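Long-range contacts in fiber (Murine adenovirus 2, PDB 5NBH), which probably attaches the virion to host cells, its trimeric distal domain binding N-acetylglucosamine through the head: residues A[84-89]-A[152-157]; A[91-96]-A[135-140]; A[200-205]-A[228-233]. One frame throughout, in Å; residues are numbered along the deposited sequence.

Contact 1 (A[84-89]-A[152-157]); sequences VYQTPF and QVMGGT
In the ABCJ sheet of the fibre-head sandwich, Tyr85 and Gln86 of strand 83-96 pair with Val153 and Gln152 of the short strand 152-153, which is added beside it and has a backbone hydrogen bond of its own from Val153 to Leu161. Gln86 and Gln152 form a hydrogen-bonded pair, with Gln86 N to Gln152 O at 2.9 Å and Gln152 N to Gln86 O at 2.8 Å. One step on, Tyr85 and Val153 make the non-hydrogen-bonded pair, their CA atoms 4.4 Å apart, and beyond it Met154 N reaches Val84 O at 3.0 Å, nearly in line with the carbonyl bond. The Tyr85 ring turns its edge to Val153 N, and its CD1 meets Val153 CG2 at 3.8 Å, while the phenol OH bonds to Cys146 N.

On the Gln86 side, Met154 is modelled in two conformers. In the one described, bends at chi2 and chi3 bring CE over one face of the Phe89 ring, 4.2 Å from the centroid, a provisional CH-pi contact. Gln86 OE1 rests against CB of Met154 at 3.5 Å and takes a water that also donates to Met154 O; NE2 bonds within the segment to Thr87 O. Pro88 crosses the Gln152 side chain at about a right angle, and Gln152 OE1 is held by Arg150. Thr115 of a neighbouring subunit packs on Gln86 and Met154.

Three backbone bonds thus set the strand register, while water carries the polar link between Gln86 OE1 and Met154 O.

Contact 2 (A[91-96]-A[135-140]); sequences TPMRLR and WELQFD
Met93, the first residue of 91-96 to touch the other strand, lays its SD against CD2 of Leu137 at 3.8 Å. With CG anti to the backbone N (chi1 -170°) and chi2 also extended, SD reaches across to Leu137, and the two side chains cross obliquely. Leu95 follows with two separate contacts. Its CB lies 3.9 Å from CE3 of Trp135, obliquely to the indole, and its CD2 meets the same Leu137 CD2 at 3.9 Å, the two leucines crossing at about a right angle. Leu137 CD2 is therefore shared by Met93 and Leu95. At Arg96 the backbone takes over: its C is 4.0 Å from CZ3 of Trp135, and its O receives a water (2.7 Å) that accepts from Glu136 N at 3.0 Å. The Arg96 side chain starts away from strand 135-140, and its NE bonds to Tyr100 O.

Strands 93-96 and 135-140, from different sheets, close in on each other at a border of the sandwich, their axes 6.8 Å apart at closest and 125° between directions. Trp135, whose NE1 bonds to Ser215 OG, lies beside Asn97 and Gln133, which bind N-acetyl-D-glucosamine. Dispersion between apolar groups thus joins the two sheets here, with one water linking their backbones next to the sugar site.

Contact 3 (A[200-205]-A[228-233]); sequences YALTYR and FMYESQ
Tyr200 lays its ring flat over that of Phe228 in a face-to-face stack, the centroids 4.0 Å apart and the planes only 8° from parallel. Each ring also covers the first carbon of its partner's side chain: Tyr200 CB lies 4.0 Å from the Phe228 centroid, and Phe228 CB lies 4.2 Å from the Tyr200 centroid, both over the face. Both residues place CG between the backbone N and the carbonyl carbon, and the two side chains, each starting toward the facing strand, pass one over the other obliquely.

Leu202 continues the interface and divides its two methyl groups between two rings. CD1 approaches Phe228 CE2 at 3.8 Å from an oblique direction, whereas CD2 sits over a face of Tyr230, 3.7 Å from the centroid and 21° off the normal. That methyl is displaced toward the CG end of the ring, with CD2 to Tyr230 CG at 3.5 Å, which marks a close CH-pi contact. Farther along, Tyr204 and Gln233 approach from opposite directions, but Tyr204 OH and Gln233 NE2 remain 4.1 Å apart; the phenol OH bonds instead to Pro170 O, and Tyr230 OH likewise to Ile168 O.

The strand axes are 9.9 Å apart at closest and run at 18° to each other, the spacing of strands in two facing sheets that meet through side chains. Phe119 adds a further ring beside Phe228, and Phe209 packs on Leu202, Tyr204 and Tyr230. Gln225 of a neighbouring subunit packs on Tyr200, so the stack lies near the trimer interface. Dispersion and CH-pi contacts join the two sheets at this point, while the hydroxyls of Tyr204 and Tyr230 are satisfied by loop carbonyls.

Along the chain, contact 2 falls within the span bridged by contact 1, and contact 3 follows both. Contacts 1 and 2 share strand 83-96; their centres are 16 Å apart, and they touch where Thr87 CG2 meets Met93 CE and Tyr85 CE2 meets Phe139 CE2. Contact 1 extends the ABCJ sheet, whereas contacts 2 and 3 each join that sheet to the GHID sheet. These two interfaces lie 15 Å apart between centres and are linked by a salt bridge between Glu136 and Arg205. The centres of contacts 1 and 3 are about 20 Å apart and their nearest atoms about 8 Å. Together they describe a strand pairing and two sandwich interfaces, with contact 2 nearest the sugar site.

Contact 1 (A[84-89]-A[152-157])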
# COMPACT_ATOMS: atom_id res chain seq x y z
N VAL A 84 -7.06 3.17 8.03
CA VAL A 84 -6.10 4.27 7.95
C VAL A 84 -6.24 5.18 9.16
O VAL A 84 -7.32 5.70 9.43
CB VAL A 84 -6.26 5.12 6.66
CG1 VAL A 84 -5.13 6.15 6.56
CG2 VAL A 84 -6.30 4.24 5.42
N TYR A 85 -5.11 5.43 9.86
CA TYR A 85 -5.06 6.44 10.88
C TYR A 85 -4.25 7.60 10.30
O TYR A 85 -3.13 7.42 9.85
CB TYR A 85 -4.41 5.87 12.13
CG TYR A 85 -4.57 6.69 13.40
CD1 TYR A 85 -5.81 7.20 13.79
CD2 TYR A 85 -3.46 6.94 14.24
CE1 TYR A 85 -5.97 7.94 14.95
CE2 TYR A 85 -3.62 7.63 15.43
CZ TYR A 85 -4.87 8.15 15.77
OH TYR A 85 -5.07 8.87 16.92
N GLN A 86 -4.84 8.79 10.27
CA GLN A 86 -4.23 9.89 9.55
C GLN A 86 -4.56 11.22 10.15
O GLN A 86 -5.58 11.37 10.82
CB GLN A 86 -4.71 9.88 8.11
CG GLN A 86 -6.22 10.06 7.98
CD GLN A 86 -6.67 10.18 6.55
OE1 GLN A 86 -6.87 9.17 5.88
NE2 GLN A 86 -6.88 11.40 6.10
N THR A 87 -3.75 12.21 9.83
CA THR A 87 -4.09 13.61 10.08
C THR A 87 -5.31 13.99 9.23
O THR A 87 -5.44 13.53 8.07
CB THR A 87 -2.90 14.55 9.76
OG1 THR A 87 -2.38 14.24 8.46
CG2 THR A 87 -1.82 14.39 10.82
N PRO A 88 -6.22 14.82 9.78
CA PRO A 88 -7.39 15.20 9.00
C PRO A 88 -7.05 15.96 7.76
O PRO A 88 -6.01 16.64 7.68
CB PRO A 88 -8.20 16.09 9.98
CG PRO A 88 -7.66 15.81 11.34
CD PRO A 88 -6.22 15.46 11.11
N PHE A 89 -7.94 15.83 6.78
CA PHE A 89 -7.91 16.60 5.55
C PHE A 89 -7.58 18.06 5.88
O PHE A 89 -8.28 18.69 6.70
CB PHE A 89 -9.30 16.53 4.88
CG PHE A 89 -9.74 15.13 4.40
CD1 PHE A 89 -8.83 14.13 4.08
CD2 PHE A 89 -11.10 14.84 4.24
CE1 PHE A 89 -9.24 12.88 3.62
CE2 PHE A 89 -11.53 13.59 3.78
CZ PHE A 89 -10.60 12.61 3.47
N GLN A 152 -7.16 10.75 13.05
CA GLN A 152 -8.51 10.19 12.92
C GLN A 152 -8.42 8.88 12.16
O GLN A 152 -7.60 8.77 11.26
CB GLN A 152 -9.36 11.13 12.06
CG GLN A 152 -9.73 12.38 12.80
CD GLN A 152 -10.59 13.35 12.03
OE1 GLN A 152 -11.15 14.28 12.62
NE2 GLN A 152 -10.73 13.15 10.72
N VAL A 153 -9.26 7.91 12.51
CA VAL A 153 -9.41 6.73 11.68
C VAL A 153 -10.44 7.12 10.59
O VAL A 153 -11.55 7.57 10.91
CB VAL A 153 -9.89 5.49 12.47
CG1 VAL A 153 -9.98 4.28 11.55
CG2 VAL A 153 -8.98 5.18 13.66
N MET A 154 -10.03 7.02 9.33
CA MET A 154 -10.80 7.52 8.18
C MET A 154 -11.17 6.38 7.22
O MET A 154 -10.31 5.61 6.76
CB MET A 154 -9.97 8.59 7.49
CG MET A 154 -10.45 9.12 6.16
SD MET A 154 -12.04 9.94 6.24
CE MET A 154 -11.64 11.47 7.08
N GLY A 155 -12.44 6.30 6.86
CA GLY A 155 -12.84 5.28 5.90
C GLY A 155 -12.73 5.81 4.49
O GLY A 155 -12.60 7.02 4.25
N GLY A 156 -12.80 4.91 3.53
CA GLY A 156 -12.79 5.27 2.09
C GLY A 156 -13.95 6.11 1.65
O GLY A 156 -13.91 6.79 0.60
N THR A 157 -15.01 6.07 2.45
CA THR A 157 -16.13 6.96 2.37
C THR A 157 -15.83 8.42 2.61
O THR A 157 -16.67 9.27 2.32
CB THR A 157 -17.19 6.55 3.42
OG1 THR A 157 -16.60 6.62 4.72
CG2 THR A 157 -17.71 5.14 3.15
O HOH W 1 -9.99 3.42 7.96
O HOH W 2 -8.42 7.02 4.72

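Contact 2 (A[91-96]-A[135-140])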
# COMPACT_ATOMS: atom_id res chain seq x y z
N THR A 91 -5.49 19.42 7.79
CA THR A 91 -5.20 19.67 9.20
C THR A 91 -3.87 19.02 9.59
O THR A 91 -3.82 18.08 10.41
CB THR A 91 -6.36 19.17 10.08
OG1 THR A 91 -7.59 19.65 9.52
CG2 THR A 91 -6.22 19.65 11.52
N PRO A 92 -2.78 19.52 9.00
CA PRO A 92 -1.47 18.96 9.32
C PRO A 92 -1.11 19.19 10.79
O PRO A 92 -1.61 20.12 11.41
CB PRO A 92 -0.52 19.71 8.39
CG PRO A 92 -1.18 21.01 8.15
CD PRO A 92 -2.65 20.72 8.15
N MET A 93 -0.24 18.32 11.31
CA MET A 93 0.18 18.33 12.70
C MET A 93 1.41 19.22 12.87
O MET A 93 2.36 19.12 12.10
CB MET A 93 0.51 16.91 13.12
CG MET A 93 0.73 16.76 14.59
SD MET A 93 1.10 15.10 14.98
CE MET A 93 -0.40 14.24 14.43
N ARG A 94 1.38 20.06 13.89
CA ARG A 94 2.51 20.92 14.20
C ARG A 94 3.51 20.14 15.05
O ARG A 94 3.11 19.53 16.08
CB ARG A 94 2.00 22.13 14.97
CG ARG A 94 3.04 23.19 15.22
CD ARG A 94 3.60 23.63 13.90
NE ARG A 94 4.03 25.00 13.94
CZ ARG A 94 4.28 25.71 12.87
NH1 ARG A 94 4.17 25.16 11.67
NH2 ARG A 94 4.65 26.96 13.02
N LEU A 95 4.77 20.09 14.58
CA LEU A 95 5.86 19.38 15.22
C LEU A 95 6.99 20.35 15.53
O LEU A 95 7.26 21.24 14.75
CB LEU A 95 6.41 18.27 14.33
CG LEU A 95 5.38 17.21 13.95
CD1 LEU A 95 5.98 16.22 13.00
CD2 LEU A 95 4.87 16.52 15.19
N ARG A 96 7.62 20.15 16.66
CA ARG A 96 8.81 20.93 17.04
C ARG A 96 10.06 20.05 16.96
O ARG A 96 10.03 18.88 17.38
CB ARG A 96 8.65 21.45 18.45
CG ARG A 96 9.75 22.37 18.91
CD ARG A 96 9.45 22.97 20.25
NE ARG A 96 10.46 23.95 20.64
CZ ARG A 96 10.39 24.76 21.70
NH1 ARG A 96 9.36 24.70 22.54
NH2 ARG A 96 11.38 25.61 21.94
N TRP A 135 11.94 14.66 14.89
CA TRP A 135 10.50 14.82 14.85
C TRP A 135 9.96 13.62 15.61
O TRP A 135 10.22 12.48 15.20
CB TRP A 135 9.97 14.84 13.41
CG TRP A 135 10.75 15.76 12.49
CD1 TRP A 135 11.61 15.38 11.52
CD2 TRP A 135 10.77 17.20 12.52
NE1 TRP A 135 12.16 16.48 10.92
CE2 TRP A 135 11.65 17.61 11.51
CE3 TRP A 135 10.12 18.18 13.29
CZ2 TRP A 135 11.90 18.96 11.24
CZ3 TRP A 135 10.39 19.54 13.03
CH2 TRP A 135 11.26 19.91 12.02
N GLU A 136 9.20 13.86 16.66
CA GLU A 136 8.75 12.78 17.55
C GLU A 136 7.25 12.72 17.52
O GLU A 136 6.59 13.73 17.77
CB GLU A 136 9.25 13.03 18.98
CG GLU A 136 9.01 11.91 19.97
CD GLU A 136 9.55 12.26 21.36
OE1 GLU A 136 10.64 11.81 21.74
OE2 GLU A 136 8.84 12.96 22.07
N LEU A 137 6.70 11.55 17.18
CA LEU A 137 5.25 11.28 17.32
C LEU A 137 5.00 10.31 18.46
O LEU A 137 5.62 9.28 18.53
CB LEU A 137 4.70 10.64 16.02
CG LEU A 137 4.91 11.45 14.75
CD1 LEU A 137 4.53 10.64 13.50
CD2 LEU A 137 4.12 12.74 14.85
N GLN A 138 4.09 10.67 19.36
CA GLN A 138 3.75 9.89 20.54
C GLN A 138 2.31 9.40 20.39
O GLN A 138 1.45 10.18 19.99
CB GLN A 138 3.85 10.78 21.77
CG GLN A 138 3.70 10.09 23.10
CD GLN A 138 3.72 11.07 24.26
OE1 GLN A 138 3.44 10.70 25.38
NE2 GLN A 138 4.05 12.33 23.98
N PHE A 139 2.08 8.16 20.76
CA PHE A 139 0.78 7.54 20.71
C PHE A 139 0.56 6.80 22.01
O PHE A 139 1.46 6.12 22.53
CB PHE A 139 0.71 6.51 19.57
CG PHE A 139 1.04 7.08 18.22
CD1 PHE A 139 2.36 7.13 17.78
CD2 PHE A 139 0.04 7.53 17.37
CE1 PHE A 139 2.67 7.65 16.55
CE2 PHE A 139 0.34 8.05 16.12
CZ PHE A 139 1.67 8.12 15.71
N ASP A 140 -0.68 6.83 22.49
CA ASP A 140 -1.03 6.04 23.67
C ASP A 140 -0.64 4.57 23.49
O ASP A 140 -1.00 3.96 22.51
CB ASP A 140 -2.53 6.20 24.00
CG ASP A 140 -2.87 5.58 25.34
OD1 ASP A 140 -2.91 4.34 25.44
OD2 ASP A 140 -3.04 6.34 26.31
O HOH W 3 8.53 16.74 16.84

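Contact 3 (A[200-205]-A[228-233])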
# COMPACT_ATOMS: atom_id res chain seq x y z
N TYR A 200 14.15 6.44 10.90
CA TYR A 200 12.94 6.19 11.67
C TYR A 200 13.29 5.20 12.77
O TYR A 200 14.14 4.33 12.60
CB TYR A 200 11.78 5.70 10.77
CG TYR A 200 12.14 4.42 10.05
CD1 TYR A 200 12.78 4.47 8.83
CD2 TYR A 200 11.89 3.16 10.62
CE1 TYR A 200 13.15 3.32 8.15
CE2 TYR A 200 12.28 1.98 9.95
CZ TYR A 200 12.90 2.08 8.71
OH TYR A 200 13.33 0.94 8.02
N ALA A 201 12.59 5.29 13.88
CA ALA A 201 12.79 4.38 15.01
C ALA A 201 11.48 4.24 15.74
O ALA A 201 10.82 5.24 16.05
CB ALA A 201 13.87 4.93 15.91
N LEU A 202 11.06 3.00 15.95
CA LEU A 202 9.86 2.69 16.72
C LEU A 202 10.28 2.21 18.10
O LEU A 202 11.05 1.26 18.21
CB LEU A 202 9.07 1.57 16.06
CG LEU A 202 8.15 1.99 14.90
CD1 LEU A 202 8.74 2.93 13.89
CD2 LEU A 202 7.60 0.71 14.26
N THR A 203 9.76 2.84 19.13
CA THR A 203 10.07 2.41 20.53
C THR A 203 8.86 2.57 21.42
O THR A 203 7.92 3.25 21.06
CB THR A 203 11.20 3.28 21.12
OG1 THR A 203 10.85 4.66 21.10
CG2 THR A 203 12.47 3.08 20.35
N TYR A 204 8.92 1.96 22.61
CA TYR A 204 8.01 2.32 23.67
C TYR A 204 8.83 2.85 24.86
O TYR A 204 9.88 2.29 25.21
CB TYR A 204 7.20 1.15 24.17
CG TYR A 204 6.10 0.62 23.26
CD1 TYR A 204 6.41 -0.17 22.16
CD2 TYR A 204 4.76 0.90 23.53
CE1 TYR A 204 5.41 -0.66 21.32
CE2 TYR A 204 3.74 0.38 22.72
CZ TYR A 204 4.08 -0.40 21.64
OH TYR A 204 3.08 -0.94 20.86
N ARG A 205 8.31 3.90 25.46
CA ARG A 205 8.78 4.33 26.79
C ARG A 205 7.69 5.03 27.54
O ARG A 205 6.80 5.63 26.95
CB ARG A 205 10.01 5.21 26.65
CG ARG A 205 9.81 6.60 26.05
CD ARG A 205 11.12 7.39 26.23
NE ARG A 205 10.99 8.77 25.80
CZ ARG A 205 11.10 9.21 24.53
NH1 ARG A 205 11.37 8.37 23.53
NH2 ARG A 205 10.96 10.50 24.26
N PHE A 228 7.76 4.10 5.15
CA PHE A 228 8.38 2.82 5.49
C PHE A 228 7.29 1.87 5.98
O PHE A 228 6.20 2.32 6.30
CB PHE A 228 9.50 3.00 6.55
CG PHE A 228 9.02 3.49 7.89
CD1 PHE A 228 8.95 4.84 8.17
CD2 PHE A 228 8.68 2.60 8.89
CE1 PHE A 228 8.52 5.31 9.40
CE2 PHE A 228 8.23 3.06 10.13
CZ PHE A 228 8.14 4.41 10.37
N MET A 229 7.60 0.58 6.05
CA MET A 229 6.66 -0.40 6.56
C MET A 229 7.14 -1.04 7.87
O MET A 229 8.32 -1.22 8.07
CB MET A 229 6.42 -1.46 5.49
CG MET A 229 5.64 -0.88 4.33
SD MET A 229 5.23 -1.93 2.93
CE MET A 229 5.17 -3.50 3.68
N TYR A 230 6.19 -1.38 8.71
CA TYR A 230 6.42 -2.17 9.88
C TYR A 230 5.26 -3.12 10.13
O TYR A 230 4.29 -3.17 9.35
CB TYR A 230 6.74 -1.22 11.07
CG TYR A 230 5.62 -0.37 11.62
CD1 TYR A 230 5.37 0.92 11.13
CD2 TYR A 230 4.81 -0.85 12.66
CE1 TYR A 230 4.36 1.71 11.67
CE2 TYR A 230 3.81 -0.07 13.20
CZ TYR A 230 3.57 1.20 12.70
OH TYR A 230 2.59 2.01 13.22
N GLU A 231 5.36 -3.89 11.20
CA GLU A 231 4.35 -4.87 11.55
C GLU A 231 3.63 -4.49 12.84
O GLU A 231 4.29 -4.00 13.81
CB GLU A 231 5.03 -6.23 11.69
CG GLU A 231 4.05 -7.38 11.64
CD GLU A 231 4.70 -8.67 11.19
OE1 GLU A 231 5.96 -8.75 11.20
OE2 GLU A 231 3.93 -9.58 10.85
N SER A 232 2.32 -4.72 12.88
CA SER A 232 1.57 -4.59 14.12
C SER A 232 1.34 -5.96 14.73
O SER A 232 1.05 -6.93 14.03
CB SER A 232 0.28 -3.83 13.95
OG SER A 232 -0.51 -3.82 15.15
N GLN A 233 1.46 -5.99 16.06
CA GLN A 233 1.19 -7.17 16.87
C GLN A 233 -0.32 -7.38 17.10
O GLN A 233 -0.74 -8.46 17.55
CB GLN A 233 1.89 -7.03 18.24
CG GLN A 233 1.46 -5.83 19.10
CD GLN A 233 1.97 -5.88 20.53
OE1 GLN A 233 2.56 -6.87 20.95
NE2 GLN A 233 1.75 -4.79 21.29